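Caspase-3 (Porites astreoides, PDB 6WI4) probably acts as a caspase-family cysteine protease in coral apoptosis, cutting protein substrates after aspartate residues. Local coordinates at residues Y31-N34 with G35-V38; R183-I186 with L187-L190; T75-T78 with P79-A82; T204-Y207 with Y208-S211. All blocks are in the same frame, centred on the assembly; numbering follows the deposited sequence.

Interaction 1: residues Y31-N34 with G35-V38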
ATOM      1  N   TYR A  31       4.581  20.505   4.037  1.00 15.83           N
ATOM      2  CA  TYR A  31       3.595  19.516   4.476  1.00 15.00           C
ATOM      3  C   TYR A  31       4.263  18.193   4.829  1.00 15.39           C
ATOM      4  O   TYR A  31       3.973  17.156   4.229  1.00 14.68           O
ATOM      5  CB  TYR A  31       2.525  19.316   3.403  1.00 16.87           C
ATOM      6  CG  TYR A  31       1.855  20.619   3.000  1.00 20.75           C
ATOM      7  CD1 TYR A  31       0.836  21.162   3.768  1.00 27.86           C
ATOM      8  CD2 TYR A  31       2.255  21.307   1.862  1.00 25.03           C
ATOM      9  CE1 TYR A  31       0.226  22.353   3.412  1.00 24.43           C
ATOM     10  CE2 TYR A  31       1.651  22.502   1.498  1.00 25.08           C
ATOM     11  CZ  TYR A  31       0.637  23.015   2.275  1.00 31.82           C
ATOM     12  OH  TYR A  31       0.034  24.201   1.917  1.00 36.43           O
ATOM     13  N   PRO A  32       5.146  18.188   5.827  1.00 13.46           N
ATOM     14  CA  PRO A  32       5.701  16.911   6.291  1.00 13.86           C
ATOM     15  C   PRO A  32       4.585  16.006   6.784  1.00 13.20           C
ATOM     16  O   PRO A  32       3.538  16.468   7.237  1.00 14.09           O
ATOM     17  CB  PRO A  32       6.634  17.325   7.432  1.00 15.98           C
ATOM     18  CG  PRO A  32       6.094  18.632   7.893  1.00 17.70           C
ATOM     19  CD  PRO A  32       5.593  19.312   6.669  1.00 13.87           C
ATOM     20  N   ARG A  33       4.813  14.704   6.695  1.00 12.61           N
ATOM     21  CA  ARG A  33       3.738  13.737   6.923  1.00 10.61           C
ATOM     22  C   ARG A  33       3.841  13.156   8.335  1.00 11.75           C
ATOM     23  O   ARG A  33       4.142  11.981   8.550  1.00 12.72           O
ATOM     24  CB  ARG A  33       3.781  12.662   5.838  1.00 10.94           C
ATOM     25  CG  ARG A  33       3.521  13.204   4.419  1.00 13.44           C
ATOM     26  CD  ARG A  33       3.461  12.105   3.342  1.00 12.90           C
ATOM     27  NE  ARG A  33       2.416  11.150   3.687  1.00 11.65           N
ATOM     28  CZ  ARG A  33       2.623   9.970   4.270  1.00 10.94           C
ATOM     29  NH1 ARG A  33       3.857   9.535   4.514  1.00  9.83           N
ATOM     30  NH2 ARG A  33       1.573   9.234   4.609  1.00 10.18           N
ATOM     31  N   ASN A  34       3.568  14.032   9.308  1.00 11.99           N
ATOM     32  CA  ASN A  34       3.652  13.662  10.712  0.54 12.60           C
ATOM     33  C   ASN A  34       2.765  12.457  10.999  1.00 11.78           C
ATOM     34  O   ASN A  34       1.610  12.404  10.571  1.00 13.38           O
ATOM     35  CB  ASN A  34       3.239  14.862  11.563  0.54 15.68           C
ATOM     36  CG  ASN A  34       3.742  16.173  10.978  0.54 16.63           C
ATOM     37  OD1 ASN A  34       4.925  16.483  11.089  0.54 19.90           O
ATOM     38  ND2 ASN A  34       2.856  16.929  10.323  0.54 12.26           N
ATOM     39  N   GLY A  35       3.315  11.476  11.714  1.00 13.07           N
ATOM     40  CA  GLY A  35       2.601  10.250  11.990  1.00 12.86           C
ATOM     41  C   GLY A  35       2.938   9.097  11.065  1.00 11.28           C
ATOM     42  O   GLY A  35       2.589   7.952  11.377  1.00 11.38           O
ATOM     43  N   THR A  36       3.601   9.360   9.938  1.00 10.69           N
ATOM     44  CA  THR A  36       3.862   8.272   9.000  1.00  9.83           C
ATOM     45  C   THR A  36       4.768   7.190   9.593  1.00 11.01           C
ATOM     46  O   THR A  36       4.658   6.023   9.205  1.00 10.68           O
ATOM     47  CB  THR A  36       4.447   8.823   7.698  1.00  9.86           C
ATOM     48  OG1 THR A  36       4.459   7.786   6.708  1.00  9.24           O
ATOM     49  CG2 THR A  36       5.870   9.345   7.890  1.00 10.76           C
ATOM     50  N   ASP A  37       5.648   7.534  10.543  1.00 11.04           N
ATOM     51  CA  ASP A  37       6.529   6.513  11.104  1.00 11.20           C
ATOM     52  C   ASP A  37       5.735   5.454  11.861  1.00 10.21           C
ATOM     53  O   ASP A  37       6.131   4.283  11.890  1.00 12.41           O
ATOM     54  CB  ASP A  37       7.561   7.145  12.050  1.00 11.10           C
ATOM     55  CG  ASP A  37       8.657   7.906  11.319  1.00 19.22           C
ATOM     56  OD1 ASP A  37       8.688   7.912  10.073  1.00 17.32           O
ATOM     57  OD2 ASP A  37       9.496   8.520  12.018  1.00 18.58           O
ATOM     58  N   VAL A  38       4.607   5.847  12.467  1.00 11.96           N
ATOM     59  CA  VAL A  38       3.722   4.885  13.113  1.00 11.58           C
ATOM     60  C   VAL A  38       3.208   3.874  12.094  1.00 10.17           C
ATOM     61  O   VAL A  38       3.152   2.667  12.364  1.00 12.45           O
ATOM     62  CB  VAL A  38       2.564   5.625  13.812  1.00 13.53           C
ATOM     63  CG1 VAL A  38       1.589   4.641  14.429  1.00 14.59           C
ATOM     64  CG2 VAL A  38       3.103   6.574  14.878  1.00 15.05           C
TER
HETATM   65  O   HOH W   1       1.700   7.039   6.378  1.00 12.43           O
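G35 and T36 complete a type II beta turn that starts at R33 and feeds the chain into helix 36-49. G35, the N-cap residue, has phi 98°; a beta carbon on this backbone would collide with N34 O, which accounts for glycine. At T36 the backbone N donates to R33 O at 3.0 Å with an N-H...O angle of 155°, the bond that closes the turn. The threonine side chain meets R33 almost at right angles. T36 chi1 of -169° turns OG1 away from the backbone N, and the hydroxyl faces the edge of the guanidinium, where R33 NH1 reaches T36 OG1 at 2.9 Å in a weak bond, and T36 CG2 lies 3.2 Å from R33 O. Both groups have further partners: R33 NE makes a salt bridge to an acidic side chain of the bound peptide, consistent with the S1 pocket of caspases, and T36 OG1 is also bonded to N18 OD1. Further on, V38 N returns weakly to G35 O at 3.1 Å. One water, lying in the guanidinium plane, accepts from R33 NH2 at 2.8 Å and donates to T36 OG1 at 2.9 Å.

Interaction 2: residues R183-I186 with L187-L190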
ATOM      1  N   ARG A 183      -7.202 -16.733   8.642  1.00 17.29           N
ATOM      2  CA  ARG A 183      -8.310 -17.471   8.052  1.00 16.24           C
ATOM      3  C   ARG A 183      -9.031 -16.777   6.903  1.00 18.93           C
ATOM      4  O   ARG A 183      -9.898 -17.407   6.295  1.00 19.76           O
ATOM      5  CB  ARG A 183      -9.356 -17.810   9.126  1.00 24.83           C
ATOM      6  CG  ARG A 183      -8.874 -18.779  10.193  1.00 32.34           C
ATOM      7  CD  ARG A 183      -9.841 -18.816  11.366  1.00 31.68           C
ATOM      8  N   MET A 184      -8.719 -15.523   6.585  1.00 14.81           N
ATOM      9  CA  MET A 184      -9.539 -14.734   5.671  1.00 12.72           C
ATOM     10  C   MET A 184      -8.720 -14.265   4.473  1.00 12.89           C
ATOM     11  O   MET A 184      -7.596 -13.780   4.633  1.00 12.65           O
ATOM     12  CB  MET A 184     -10.137 -13.530   6.406  1.00 13.43           C
ATOM     13  CG  MET A 184     -11.161 -12.761   5.607  1.00 14.84           C
ATOM     14  SD  MET A 184     -11.854 -11.407   6.556  1.00 15.64           S
ATOM     15  CE  MET A 184     -12.837 -12.329   7.732  1.00 18.17           C
ATOM     16  N   ASP A 185      -9.297 -14.380   3.276  1.00 12.05           N
ATOM     17  CA  ASP A 185      -8.563 -14.032   2.066  1.00  9.00           C
ATOM     18  C   ASP A 185      -8.457 -12.514   1.941  1.00 10.90           C
ATOM     19  O   ASP A 185      -9.194 -11.762   2.582  1.00 11.51           O
ATOM     20  CB  ASP A 185      -9.231 -14.635   0.828  1.00 12.62           C
ATOM     21  CG  ASP A 185     -10.539 -13.961   0.497  1.00 15.52           C
ATOM     22  OD1 ASP A 185     -10.522 -12.959  -0.245  1.00 12.91           O
ATOM     23  OD2 ASP A 185     -11.589 -14.427   0.988  1.00 20.10           O
ATOM     24  N   ILE A 186      -7.509 -12.058   1.111  1.00 10.76           N
ATOM     25  CA  ILE A 186      -7.139 -10.643   1.167  1.00  9.72           C
ATOM     26  C   ILE A 186      -8.281  -9.738   0.711  1.00 10.05           C
ATOM     27  O   ILE A 186      -8.435  -8.632   1.233  1.00 10.13           O
ATOM     28  CB  ILE A 186      -5.855 -10.374   0.364  1.00  9.82           C
ATOM     29  CG1 ILE A 186      -5.255  -9.032   0.812  1.00 11.34           C
ATOM     30  CG2 ILE A 186      -6.116 -10.396  -1.139  1.00 13.02           C
ATOM     31  CD1 ILE A 186      -3.863  -8.755   0.213  1.00 10.47           C
ATOM     32  N   LEU A 187      -9.085 -10.162  -0.270  1.00 10.47           N
ATOM     33  CA  LEU A 187     -10.154  -9.271  -0.720  1.00 10.96           C
ATOM     34  C   LEU A 187     -11.209  -9.105   0.362  1.00 11.71           C
ATOM     35  O   LEU A 187     -11.714  -7.999   0.586  1.00 11.58           O
ATOM     36  CB  LEU A 187     -10.782  -9.779  -2.018  1.00 10.40           C
ATOM     37  CG  LEU A 187      -9.884  -9.752  -3.253  1.00 10.80           C
ATOM     38  CD1 LEU A 187     -10.720 -10.059  -4.476  1.00 10.53           C
ATOM     39  CD2 LEU A 187      -9.195  -8.401  -3.433  1.00 11.04           C
ATOM     40  N   ARG A 188     -11.537 -10.184   1.069  1.00  9.38           N
ATOM     41  CA  ARG A 188     -12.459 -10.055   2.192  1.00 10.16           C
ATOM     42  C   ARG A 188     -11.882  -9.173   3.289  1.00 11.19           C
ATOM     43  O   ARG A 188     -12.606  -8.375   3.897  1.00 12.30           O
ATOM     44  CB  ARG A 188     -12.799 -11.436   2.739  1.00 13.31           C
ATOM     45  CG  ARG A 188     -13.700 -12.207   1.815  1.00 18.39           C
ATOM     46  CD  ARG A 188     -14.623 -13.123   2.577  1.00 24.38           C
ATOM     47  NE  ARG A 188     -15.522 -13.796   1.650  1.00 26.91           N
ATOM     48  CZ  ARG A 188     -16.430 -14.687   2.014  1.00 30.22           C
ATOM     49  NH1 ARG A 188     -17.207 -15.246   1.095  1.00 27.70           N
ATOM     50  NH2 ARG A 188     -16.558 -15.016   3.296  1.00 29.00           N
ATOM     51  N   MET A 189     -10.576  -9.292   3.553  1.00  9.16           N
ATOM     52  CA  MET A 189      -9.974  -8.445   4.572  1.00  8.42           C
ATOM     53  C   MET A 189     -10.000  -6.987   4.142  1.00  9.29           C
ATOM     54  O   MET A 189     -10.307  -6.104   4.949  1.00  9.69           O
ATOM     55  CB  MET A 189      -8.544  -8.893   4.871  1.00 10.19           C
ATOM     56  CG  MET A 189      -8.486 -10.228   5.588  1.00  9.45           C
ATOM     57  SD  MET A 189      -6.918 -10.525   6.441  1.00 11.49           S
ATOM     58  CE  MET A 189      -5.827 -10.713   5.033  1.00 13.24           C
ATOM     59  N   LEU A 190      -9.702  -6.713   2.868  1.00  9.21           N
ATOM     60  CA  LEU A 190      -9.728  -5.330   2.409  1.00  8.94           C
ATOM     61  C   LEU A 190     -11.151  -4.765   2.399  1.00  9.87           C
ATOM     62  O   LEU A 190     -11.334  -3.559   2.589  1.00  9.19           O
ATOM     63  CB  LEU A 190      -9.058  -5.228   1.034  1.00  8.62           C
ATOM     64  CG  LEU A 190      -7.529  -5.401   1.079  1.00  8.47           C
ATOM     65  CD1 LEU A 190      -6.957  -5.555  -0.324  1.00 10.91           C
ATOM     66  CD2 LEU A 190      -6.855  -4.233   1.779  1.00  9.22           C
TER
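D185 caps the first turn of helix 186-197 with its side chain. D185 OD1 takes a bond from R188 N at 3.2 Å, with an N-H...O angle of 165° and the donor above the carboxylate plane, and a weak one from L187 N at 3.1 Å. The torsion that permits this sets CG between the backbone N and the carbonyl carbon (chi1 71°), folding the carboxylate over the helix start. The other oxygen, D185 OD2, rests 3.2 Å from R188 CG; the guanidinium beyond adds only a charge nearby, since no N-H points at it. Replaced by an alanine, D185 could no longer accept from L187 N and R188 N, and the first turn of the helix would probably be less firmly held. Around the cap, the M184 and M189 side chains run antiparallel alongside one another, M184 CG to M189 CG 3.7 Å, the pairing of a hydrophobic staple, while M184 CG also meets R188 CB at 3.6 Å. Behind these lie the first helical bonds, M189 N to D185 O at 3.0 Å and L190 N to I186 O at 2.8 Å. I186 and M189 pack on F177 of helix 168-180, L190 on L173 of that helix, and L187 and L190 on V218 of strand 217-220.

Interaction 3: residues T75-T78 with P79-A82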
ATOM      1  N   THR A  75      15.372  -9.182  -9.162  1.00 14.52           N
ATOM      2  CA  THR A  75      15.522 -10.224  -8.160  1.00 14.06           C
ATOM      3  C   THR A  75      14.994 -11.550  -8.696  1.00 13.31           C
ATOM      4  O   THR A  75      14.024 -11.586  -9.458  1.00 17.23           O
ATOM      5  CB  THR A  75      14.767  -9.820  -6.886  1.00 14.00           C
ATOM      6  OG1 THR A  75      15.475  -8.767  -6.215  1.00 15.07           O
ATOM      7  CG2 THR A  75      14.604 -10.989  -5.929  1.00 14.52           C
ATOM      8  N   ASN A  76      15.672 -12.638  -8.327  1.00 17.77           N
ATOM      9  CA  ASN A  76      15.184 -13.989  -8.600  1.00 18.12           C
ATOM     10  C   ASN A  76      14.111 -14.337  -7.578  1.00 14.00           C
ATOM     11  O   ASN A  76      14.414 -14.584  -6.405  1.00 16.95           O
ATOM     12  CB  ASN A  76      16.329 -14.998  -8.545  1.00 21.32           C
ATOM     13  CG  ASN A  76      15.834 -16.432  -8.569  1.00 23.29           C
ATOM     14  OD1 ASN A  76      14.800 -16.721  -9.164  1.00 21.18           O
ATOM     15  ND2 ASN A  76      16.569 -17.339  -7.919  1.00 24.10           N
ATOM     16  N   HIS A  77      12.852 -14.348  -8.016  1.00 15.09           N
ATOM     17  CA  HIS A  77      11.740 -14.634  -7.125  1.00 13.76           C
ATOM     18  C   HIS A  77      11.327 -16.102  -7.152  1.00 16.18           C
ATOM     19  O   HIS A  77      10.323 -16.460  -6.532  1.00 16.63           O
ATOM     20  CB  HIS A  77      10.541 -13.737  -7.466  1.00 13.08           C
ATOM     21  CG  HIS A  77      10.782 -12.278  -7.219  1.00 12.77           C
ATOM     22  ND1 HIS A  77      10.541 -11.672  -6.003  1.00 12.93           N
ATOM     23  CD2 HIS A  77      11.233 -11.303  -8.041  1.00 12.89           C
ATOM     24  CE1 HIS A  77      10.833 -10.386  -6.091  1.00 11.19           C
ATOM     25  NE2 HIS A  77      11.250 -10.135  -7.319  1.00 12.67           N
ATOM     26  N   THR A  78      12.085 -16.963  -7.836  1.00 18.47           N
ATOM     27  CA  THR A  78      11.795 -18.395  -7.799  1.00 16.89           C
ATOM     28  C   THR A  78      11.665 -18.971  -6.386  1.00 15.75           C
ATOM     29  O   THR A  78      10.770 -19.807  -6.176  1.00 19.13           O
ATOM     30  CB  THR A  78      12.865 -19.149  -8.607  1.00 18.90           C
ATOM     31  OG1 THR A  78      12.889 -18.640  -9.948  1.00 20.88           O
ATOM     32  CG2 THR A  78      12.586 -20.654  -8.631  1.00 22.53           C
ATOM     33  N   PRO A  79      12.473 -18.585  -5.389  1.00 15.70           N
ATOM     34  CA  PRO A  79      12.269 -19.151  -4.045  1.00 15.58           C
ATOM     35  C   PRO A  79      11.061 -18.593  -3.308  1.00 14.86           C
ATOM     36  O   PRO A  79      10.786 -19.040  -2.191  1.00 19.85           O
ATOM     37  CB  PRO A  79      13.572 -18.803  -3.308  1.00 24.21           C
ATOM     38  CG  PRO A  79      14.134 -17.667  -4.041  1.00 22.39           C
ATOM     39  CD  PRO A  79      13.731 -17.820  -5.467  1.00 20.17           C
ATOM     40  N   TYR A  80      10.317 -17.667  -3.906  1.00 14.65           N
ATOM     41  CA  TYR A  80       9.242 -16.967  -3.221  1.00 14.97           C
ATOM     42  C   TYR A  80       7.893 -17.310  -3.835  1.00 13.53           C
ATOM     43  O   TYR A  80       7.798 -17.746  -4.983  1.00 14.01           O
ATOM     44  CB  TYR A  80       9.445 -15.450  -3.288  1.00 11.45           C
ATOM     45  CG  TYR A  80      10.742 -14.976  -2.676  1.00 13.53           C
ATOM     46  CD1 TYR A  80      11.137 -15.410  -1.423  1.00 15.09           C
ATOM     47  CD2 TYR A  80      11.562 -14.095  -3.360  1.00 13.64           C
ATOM     48  CE1 TYR A  80      12.335 -14.966  -0.858  1.00 18.83           C
ATOM     49  CE2 TYR A  80      12.760 -13.653  -2.810  1.00 15.12           C
ATOM     50  CZ  TYR A  80      13.131 -14.092  -1.569  1.00 17.03           C
ATOM     51  OH  TYR A  80      14.322 -13.636  -1.032  1.00 20.58           O
ATOM     52  N   ASP A  81       6.844 -17.053  -3.055  1.00 12.95           N
ATOM     53  CA  ASP A  81       5.468 -17.256  -3.488  1.00 12.12           C
ATOM     54  C   ASP A  81       4.739 -15.968  -3.839  1.00 12.47           C
ATOM     55  O   ASP A  81       3.684 -16.031  -4.481  1.00 14.70           O
ATOM     56  CB  ASP A  81       4.659 -17.959  -2.390  1.00 13.20           C
ATOM     57  CG  ASP A  81       5.059 -19.416  -2.195  1.00 15.90           C
ATOM     58  OD1 ASP A  81       5.470 -20.064  -3.180  1.00 19.32           O
ATOM     59  OD2 ASP A  81       4.953 -19.887  -1.047  1.00 21.63           O
ATOM     60  N   ALA A  82       5.253 -14.813  -3.426  1.00 11.73           N
ATOM     61  CA  ALA A  82       4.488 -13.573  -3.506  1.00 11.88           C
ATOM     62  C   ALA A  82       5.449 -12.398  -3.394  1.00 11.39           C
ATOM     63  O   ALA A  82       6.618 -12.568  -3.048  1.00 10.49           O
ATOM     64  CB  ALA A  82       3.423 -13.517  -2.407  1.00 12.05           C
TER
HETATM   65  O   HOH W   2       9.147 -11.444  -3.468  1.00 11.45           O
HETATM   66  O   HOH W   3       8.096 -20.697  -4.852  1.00 27.31           O
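The ring of Y80 has P79 CG over the centre of one face, 4.3 Å above its plane, and H77 ND1 and T75 CG2 at its edge. The H77 ring in turn carries T75 CG2 on one face, 3.7 Å above the plane and displaced toward the rim. The two rings meet obliquely, their planes 61° apart, and the closest approach is from H77 ND1 to Y80 CD2 at 3.7 Å. This packing sits on a type I beta turn running from H77 to Y80, in the connection from helix 62-73 to strand 83-88. The turn is closed by Y80 N donating to H77 O at 2.9 Å, with an N-H...O angle of 156° and the donor above the carbonyl plane. Just ahead of it, N76 makes an Asx turn. Its CG stands opposite the backbone N across the CA-CB bond (chi1 170°), which swings the carboxamide forward until OD1 accepts from T78 N at 3.0 Å; the carboxamide also lies beside P79 CD. The ammonium of K121 bonds both H77 O and Y80 O, so one lysine grips the two ends of the turn, and Y80 packs against I13 of strand 13-18. The imidazole is held at both nitrogens, which should fix its rotation: NE2 is bonded to M72 O, back in the preceding helix, and on the other side a water in the ring plane lies 2.9 Å from H77 ND1 and donates to A82 O at 2.8 Å.

Interaction 4: residues T204-Y207 with Y208-S211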
ATOM      1  N   THR A 204     -10.382  18.210  12.879  1.00 11.76           N
ATOM      2  CA  THR A 204      -9.390  19.243  12.652  1.00 12.04           C
ATOM      3  C   THR A 204      -9.698  20.545  13.355  1.00 11.07           C
ATOM      4  O   THR A 204      -8.779  21.346  13.545  1.00 15.43           O
ATOM      5  CB  THR A 204      -9.248  19.557  11.156  1.00 12.12           C
ATOM      6  OG1 THR A 204     -10.458  20.163  10.693  1.00 13.26           O
ATOM      7  CG2 THR A 204      -8.969  18.282  10.343  1.00 15.23           C
ATOM      8  N   GLY A 205     -10.947  20.781  13.730  1.00 11.27           N
ATOM      9  CA  GLY A 205     -11.362  22.076  14.244  1.00 11.18           C
ATOM     10  C   GLY A 205     -11.459  23.170  13.205  1.00 13.37           C
ATOM     11  O   GLY A 205     -11.780  24.312  13.556  1.00 11.89           O
ATOM     12  N   ASP A 206     -11.202  22.859  11.937  1.00 13.36           N
ATOM     13  CA  ASP A 206     -11.178  23.815  10.835  1.00 15.61           C
ATOM     14  C   ASP A 206     -12.435  23.585  10.006  1.00 18.36           C
ATOM     15  O   ASP A 206     -12.649  22.478   9.507  1.00 17.74           O
ATOM     16  CB  ASP A 206      -9.899  23.597  10.017  1.00 17.12           C
ATOM     17  CG  ASP A 206      -9.786  24.491   8.797  1.00 28.18           C
ATOM     18  OD1 ASP A 206     -10.500  24.254   7.804  1.00 29.73           O
ATOM     19  OD2 ASP A 206      -8.929  25.399   8.811  1.00 32.24           O
ATOM     20  N   TYR A 207     -13.278  24.612   9.863  1.00 25.70           N
ATOM     21  CA  TYR A 207     -14.578  24.356   9.246  1.00 29.89           C
ATOM     22  C   TYR A 207     -14.444  23.773   7.842  1.00 23.84           C
ATOM     23  O   TYR A 207     -15.264  22.940   7.440  1.00 28.15           O
ATOM     24  CB  TYR A 207     -15.437  25.619   9.194  1.00 33.69           C
ATOM     25  CG  TYR A 207     -16.723  25.356   8.440  1.00 39.79           C
ATOM     26  CD1 TYR A 207     -17.718  24.559   8.992  1.00 34.51           C
ATOM     27  CD2 TYR A 207     -16.919  25.852   7.155  1.00 42.00           C
ATOM     28  CE1 TYR A 207     -18.886  24.291   8.303  1.00 46.41           C
ATOM     29  CE2 TYR A 207     -18.084  25.587   6.458  1.00 42.18           C
ATOM     30  CZ  TYR A 207     -19.063  24.808   7.036  1.00 44.19           C
ATOM     31  OH  TYR A 207     -20.225  24.542   6.349  1.00 58.33           O
ATOM     32  N   TYR A 208     -13.409  24.166   7.096  1.00 21.84           N
ATOM     33  CA  TYR A 208     -13.279  23.672   5.727  1.00 16.05           C
ATOM     34  C   TYR A 208     -12.927  22.191   5.691  1.00 18.80           C
ATOM     35  O   TYR A 208     -13.330  21.489   4.762  1.00 20.05           O
ATOM     36  CB  TYR A 208     -12.227  24.475   4.966  1.00 18.50           C
ATOM     37  CG  TYR A 208     -12.477  25.966   5.003  1.00 23.10           C
ATOM     38  CD1 TYR A 208     -13.509  26.534   4.265  1.00 21.45           C
ATOM     39  CD2 TYR A 208     -11.698  26.799   5.791  1.00 27.38           C
ATOM     40  CE1 TYR A 208     -13.750  27.890   4.306  1.00 24.01           C
ATOM     41  CE2 TYR A 208     -11.933  28.162   5.835  1.00 25.66           C
ATOM     42  CZ  TYR A 208     -12.960  28.697   5.091  1.00 27.97           C
ATOM     43  OH  TYR A 208     -13.200  30.051   5.139  1.00 28.45           O
ATOM     44  N   SER A 209     -12.193  21.694   6.685  1.00 14.75           N
ATOM     45  CA  SER A 209     -11.658  20.331   6.629  1.00 12.62           C
ATOM     46  C   SER A 209     -12.213  19.392   7.686  1.00 15.22           C
ATOM     47  O   SER A 209     -11.807  18.223   7.730  1.00 12.64           O
ATOM     48  CB  SER A 209     -10.131  20.370   6.756  1.00 14.34           C
ATOM     49  OG  SER A 209      -9.775  20.826   8.058  1.00 15.96           O
ATOM     50  N   ASP A 210     -13.114  19.854   8.538  1.00 15.76           N
ATOM     51  CA  ASP A 210     -13.573  19.084   9.680  1.00 13.18           C
ATOM     52  C   ASP A 210     -14.738  18.169   9.317  1.00 14.92           C
ATOM     53  O   ASP A 210     -15.551  18.469   8.437  1.00 16.98           O
ATOM     54  CB  ASP A 210     -13.990  20.028  10.804  1.00 13.57           C
ATOM     55  CG  ASP A 210     -14.151  19.322  12.127  1.00 22.44           C
ATOM     56  OD1 ASP A 210     -13.137  18.851  12.673  1.00 18.30           O
ATOM     57  OD2 ASP A 210     -15.295  19.241  12.615  1.00 31.40           O
ATOM     58  N   SER A 211     -14.801  17.032  10.014  1.00 14.49           N
ATOM     59  CA  SER A 211     -15.872  16.047   9.870  1.00 10.15           C
ATOM     60  C   SER A 211     -15.973  15.493   8.456  1.00 11.54           C
ATOM     61  O   SER A 211     -17.065  15.182   7.980  1.00 19.04           O
ATOM     62  CB  SER A 211     -17.227  16.615  10.313  1.00 16.05           C
ATOM     63  OG  SER A 211     -17.164  16.974  11.680  1.00 24.76           O
TER
HETATM   64  O   HOH W   4     -17.040  20.731   8.181  1.00 33.43           O
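D206 O faces two backbone nitrogens, accepting from S209 N at 3.0 Å with an N-H...O angle of 139°, and weakly from D210 N at 2.8 Å. Y207 and Y208 both have helical backbone angles, and G205 turns the chain with a positive phi of 73°, which favours glycine. The side chains tie the two ends. D210 OD1 is gripped by T204 N at 2.8 Å, nearly along the C-O axis, and by G205 N at 3.1 Å from above the carboxylate plane. With an alanine at this position, T204 N and G205 N would lose their carboxylate acceptor, and the loop ends would probably drift apart. T204 OG1, set between its backbone N and carbonyl carbon (chi1 67°), accepts from D206 N at 3.1 Å, an ST turn, and shares a hydrogen bond with S209 OG at 2.8 Å. T204 and S209 both touch W160, and T204 packs on an acidic side chain of the bound peptide, consistent with a caspase loop bordering the substrate groove. D206 OD1 takes weak bonds from Y208 N and S209 N at the edge of the Y208 ring. A water donates to Y207 O at 2.9 Å and to D210 O at 2.7 Å.

How the interactions relate
Along the chain the order is interaction 1, interaction 3, interaction 2, interaction 4; all are local and in series, so none nests in or crosses another. Interaction 1 ends the loop after strand 13-18 and starts helix 36-49. Interaction 3 turns the chain from helix 62-73 toward strand 83-88, its centre about 32 Å from that of interaction 1, on the opposite side of the chain's centre. Interaction 2 joins helix 168-180 to helix 186-197, which packs near strand 217-220 at the edge of the six-stranded sheet. Interaction 4 shapes the loop between that helix and that strand. Interactions 1 and 4, centres about 19 Å apart, both meet the bound peptide.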